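Local atomic coordinates of SusD-like carbohydrate binding protein BF1063 (Bacteroides fragilis NCTC 9343, PDB entry 3I4G), a protein that probably binds carbohydrate at the outer membrane, as SusD-like proteins do in glycan uptake. Residues T119-E124 with A179-R183; E124-L128 with E173-A177. One frame throughout, in Å; residues are numbered along the deposited sequence.

Contact 1 of 2, residues T119-E124 with A179-R183; sequences TRMIAE and ADLPR
L181 pushes its CD2 methyl against helix 116-139, where it meets E124 CG at 3.5 Å and A123 CB at 3.8 Å. This is the tight part of the contact: the small A123 side chain points at the other segment and is met by L181 on the one hand and by D180 CB, 3.7 Å from A123 CB, on the other. Beside it, P182 is laid across R120 at about a right angle, with P182 CG 3.5 Å above the guanidinium plane and over its centre. R120 gets there because its chain is fully extended, CG anti to the backbone N (chi1 179°), and its far end is paired with E191. E124 turns its carboxylate to Y32 and R194; the ion pair of R120 NE with E124 OE2 is long, and no N-H points at the oxygen.

The looser side, toward solvent, belongs to D180 and T119. T119 CG2 comes within 3.5 Å of D180 OD2, a methyl beside a carboxylate oxygen, and one water bridges the segments, donating to T119 O at 2.8 Å and to D180 OD2 at 2.7 Å. The chain passes across helix 116-139 at L181 and P182, packing consistent with the helix-rich, TPR-related SusD N-terminal region. With no direct hydrogen bond between the segments, shape and apolar contact join them, and polarity enters through water on the solvent side.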
# COMPACT_ATOMS: atom_id res chain seq x y z
N THR A 119 -5.58 -7.99 28.85
CA THR A 119 -6.71 -7.59 28.02
C THR A 119 -6.27 -6.86 26.75
O THR A 119 -6.78 -7.10 25.65
CB THR A 119 -7.68 -6.77 28.88
OG1 THR A 119 -8.21 -7.64 29.90
CG2 THR A 119 -8.85 -6.23 28.09
N ARG A 120 -5.27 -6.00 26.91
CA ARG A 120 -4.70 -5.31 25.75
C ARG A 120 -4.07 -6.29 24.78
O ARG A 120 -4.31 -6.22 23.57
CB ARG A 120 -3.67 -4.29 26.22
CG ARG A 120 -3.04 -3.57 25.06
CD ARG A 120 -2.00 -2.62 25.56
NE ARG A 120 -1.37 -1.92 24.44
CZ ARG A 120 -0.41 -1.01 24.58
NH1 ARG A 120 0.01 -0.63 25.78
NH2 ARG A 120 0.13 -0.44 23.50
N MSE A 121 -3.26 -7.20 25.28
CA MSE A 121 -2.54 -8.12 24.39
C MSE A 121 -3.47 -9.07 23.64
O MSE A 121 -3.25 -9.36 22.47
CB MSE A 121 -1.51 -8.91 25.16
CG MSE A 121 -0.38 -8.00 25.71
SE MSE A 121 1.15 -9.02 26.34
CE MSE A 121 0.37 -9.48 27.97
N ILE A 122 -4.57 -9.47 24.26
CA ILE A 122 -5.59 -10.26 23.58
C ILE A 122 -6.15 -9.44 22.42
O ILE A 122 -6.30 -9.93 21.32
CB ILE A 122 -6.73 -10.67 24.52
CG1 ILE A 122 -6.23 -11.74 25.49
CG2 ILE A 122 -7.95 -11.17 23.71
CD1 ILE A 122 -7.15 -12.02 26.66
N ALA A 123 -6.47 -8.17 22.68
CA ALA A 123 -6.95 -7.30 21.60
C ALA A 123 -5.92 -7.14 20.48
O ALA A 123 -6.28 -7.12 19.29
CB ALA A 123 -7.34 -5.94 22.17
N GLU A 124 -4.64 -7.03 20.82
CA GLU A 124 -3.59 -6.92 19.80
C GLU A 124 -3.53 -8.17 18.96
O GLU A 124 -3.43 -8.08 17.74
CB GLU A 124 -2.26 -6.62 20.46
CG GLU A 124 -2.25 -5.27 21.14
CD GLU A 124 -0.93 -4.95 21.75
OE1 GLU A 124 -0.05 -4.43 21.03
OE2 GLU A 124 -0.76 -5.22 22.95
N ALA A 179 -12.18 -1.88 20.97
CA ALA A 179 -12.68 -1.57 22.29
C ALA A 179 -11.62 -1.68 23.36
O ALA A 179 -11.68 -0.94 24.33
CB ALA A 179 -13.84 -2.48 22.63
N ASP A 180 -10.68 -2.61 23.20
CA ASP A 180 -9.67 -2.90 24.23
C ASP A 180 -8.25 -2.49 23.89
O ASP A 180 -7.33 -2.84 24.61
CB ASP A 180 -9.70 -4.40 24.60
CG ASP A 180 -10.93 -4.80 25.41
OD1 ASP A 180 -11.57 -3.92 26.05
OD2 ASP A 180 -11.21 -6.02 25.46
N LEU A 181 -8.09 -1.72 22.82
CA LEU A 181 -6.79 -1.16 22.50
C LEU A 181 -6.73 0.28 22.98
O LEU A 181 -7.75 0.99 22.93
CB LEU A 181 -6.55 -1.20 20.99
CG LEU A 181 -6.35 -2.59 20.37
CD1 LEU A 181 -6.38 -2.52 18.85
CD2 LEU A 181 -5.06 -3.24 20.88
N PRO A 182 -5.55 0.73 23.41
CA PRO A 182 -5.46 2.14 23.80
C PRO A 182 -5.66 3.07 22.63
O PRO A 182 -5.27 2.77 21.50
CB PRO A 182 -4.05 2.29 24.37
CG PRO A 182 -3.37 0.95 24.24
CD PRO A 182 -4.28 -0.00 23.53
N ARG A 183 -6.23 4.23 22.92
CA ARG A 183 -6.35 5.27 21.91
C ARG A 183 -4.97 5.75 21.53
O ARG A 183 -4.03 5.69 22.31
CB ARG A 183 -7.23 6.42 22.42
CG ARG A 183 -6.62 7.22 23.53
CD ARG A 183 -7.66 8.12 24.15
NE ARG A 183 -8.14 9.11 23.18
CZ ARG A 183 -9.32 9.71 23.25
NH1 ARG A 183 -10.20 9.42 24.20
NH2 ARG A 183 -9.62 10.64 22.36
O HOH W 1 -9.37 -7.91 24.89

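Contact 2 of 2, residues E124-L128 with E173-A177; sequences EARFL and EFTAA
R126 and E173 form a two-pronged salt bridge across the helices, with the guanidinium gripping side-on. R126 NE gives its hydrogen to E173 OE1 at 3.0 Å, nearly straight at 174°, while R126 NH2 reaches E173 OE2, also at 3.0 Å. Both oxygens lie close to the guanidinium plane, but the two planes are 45° apart, so the nitrogens come at the carboxylate from above its plane. Bends in both chains make the fit: R126 turns at chi3 (77°) and E173 at chi2. A176 CB sits over one face of the same guanidinium, 3.6 Å from R126 NH2. E173 OE1 also takes a salt bridge from R129, one turn further along, and a hydrogen from a water that donates to R126 O as well; this concentration of positive charge would probably favour the ionised carboxylate.

Helices 116-139 and 163-180 run nearly antiparallel here, their local axes 8.6 Å apart, as neighbouring helices consistent with the TPR-related, helix-rich SusD fold.

The apolar contacts centre on F127. A177 CB packs 4.1 Å from F127 CB. The F127 and F174 rings meet obliquely, F127 CD1 being 3.9 Å from F174 CE1. Beyond this pair, helix 197-211 adds A200 against F127 and L204 and T207 against F174, while F253 makes an edge-to-face stack with F127.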
# COMPACT_ATOMS: atom_id res chain seq x y z
N GLU A 124 -4.64 -7.03 20.82
CA GLU A 124 -3.59 -6.92 19.80
C GLU A 124 -3.53 -8.17 18.96
O GLU A 124 -3.43 -8.08 17.74
CB GLU A 124 -2.26 -6.62 20.46
CG GLU A 124 -2.25 -5.27 21.14
CD GLU A 124 -0.93 -4.95 21.75
OE1 GLU A 124 -0.05 -4.43 21.03
OE2 GLU A 124 -0.76 -5.22 22.95
N ALA A 125 -3.56 -9.33 19.59
CA ALA A 125 -3.54 -10.58 18.85
C ALA A 125 -4.76 -10.72 17.96
O ALA A 125 -4.65 -11.20 16.81
CB ALA A 125 -3.44 -11.78 19.81
N ARG A 126 -5.92 -10.30 18.44
CA ARG A 126 -7.13 -10.37 17.61
C ARG A 126 -7.04 -9.40 16.42
O ARG A 126 -7.46 -9.73 15.32
CB ARG A 126 -8.40 -10.11 18.43
CG ARG A 126 -8.68 -11.23 19.44
CD ARG A 126 -9.85 -10.88 20.31
NE ARG A 126 -11.10 -11.05 19.62
CZ ARG A 126 -12.29 -10.84 20.19
NH1 ARG A 126 -12.37 -10.37 21.42
NH2 ARG A 126 -13.40 -11.09 19.51
N PHE A 127 -6.52 -8.21 16.66
CA PHE A 127 -6.33 -7.26 15.57
C PHE A 127 -5.43 -7.84 14.51
O PHE A 127 -5.75 -7.84 13.34
CB PHE A 127 -5.72 -5.96 16.10
CG PHE A 127 -5.19 -5.05 15.02
CD1 PHE A 127 -6.06 -4.28 14.26
CD2 PHE A 127 -3.84 -4.98 14.76
CE1 PHE A 127 -5.57 -3.45 13.26
CE2 PHE A 127 -3.36 -4.14 13.75
CZ PHE A 127 -4.25 -3.38 13.00
N LEU A 128 -4.28 -8.35 14.93
CA LEU A 128 -3.31 -8.91 14.00
C LEU A 128 -3.89 -10.10 13.23
O LEU A 128 -3.74 -10.17 12.00
CB LEU A 128 -2.02 -9.30 14.72
CG LEU A 128 -1.20 -8.13 15.23
CD1 LEU A 128 -0.10 -8.61 16.17
CD2 LEU A 128 -0.59 -7.27 14.06
N GLU A 173 -14.38 -8.95 14.99
CA GLU A 173 -13.05 -8.96 15.56
C GLU A 173 -12.41 -7.58 15.65
O GLU A 173 -11.82 -7.23 16.68
CB GLU A 173 -12.16 -9.90 14.74
CG GLU A 173 -12.53 -11.37 14.86
CD GLU A 173 -12.37 -11.91 16.26
OE1 GLU A 173 -11.22 -11.89 16.77
OE2 GLU A 173 -13.39 -12.40 16.85
N PHE A 174 -12.49 -6.77 14.60
CA PHE A 174 -11.91 -5.43 14.66
C PHE A 174 -12.65 -4.56 15.65
O PHE A 174 -12.02 -3.74 16.34
CB PHE A 174 -11.91 -4.73 13.29
CG PHE A 174 -10.89 -5.28 12.31
CD1 PHE A 174 -9.56 -5.39 12.65
CD2 PHE A 174 -11.27 -5.65 11.04
CE1 PHE A 174 -8.63 -5.90 11.77
CE2 PHE A 174 -10.34 -6.14 10.15
CZ PHE A 174 -9.03 -6.27 10.53
N THR A 175 -13.97 -4.75 15.76
CA THR A 175 -14.75 -3.97 16.72
C THR A 175 -14.34 -4.31 18.17
O THR A 175 -14.11 -3.42 18.99
CB THR A 175 -16.25 -4.22 16.53
OG1 THR A 175 -16.63 -3.81 15.21
CG2 THR A 175 -17.09 -3.46 17.56
N ALA A 176 -14.22 -5.60 18.45
CA ALA A 176 -13.80 -6.07 19.76
C ALA A 176 -12.37 -5.68 20.08
O ALA A 176 -12.05 -5.28 21.21
CB ALA A 176 -13.96 -7.58 19.84
N ALA A 177 -11.49 -5.76 19.11
CA ALA A 177 -10.11 -5.32 19.31
C ALA A 177 -10.06 -3.83 19.60
O ALA A 177 -9.41 -3.40 20.56
CB ALA A 177 -9.25 -5.68 18.10
O HOH W 2 -9.10 -11.92 15.18

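How the contacts relate
Both contacts join helix 116-139 to helix 163-180 and the chain that leaves it, their centres about 7 Å apart. As helix 116-139 advances from contact 1 to contact 2, its partner is read backwards, from 179-183 to 173-177, as antiparallel neighbours require. E124 belongs to both segments of helix 116-139, and the two touch directly where A123 O lies 3.5 Å from A177 CB. Their character differs: contact 2 is buried and held by a salt bridge, contact 1 is partly buried and lies farther out, its centre about 25 Å from the centre of the chain against about 21 Å. Helix 197-211 backs both, through A200 on L181 and on F127.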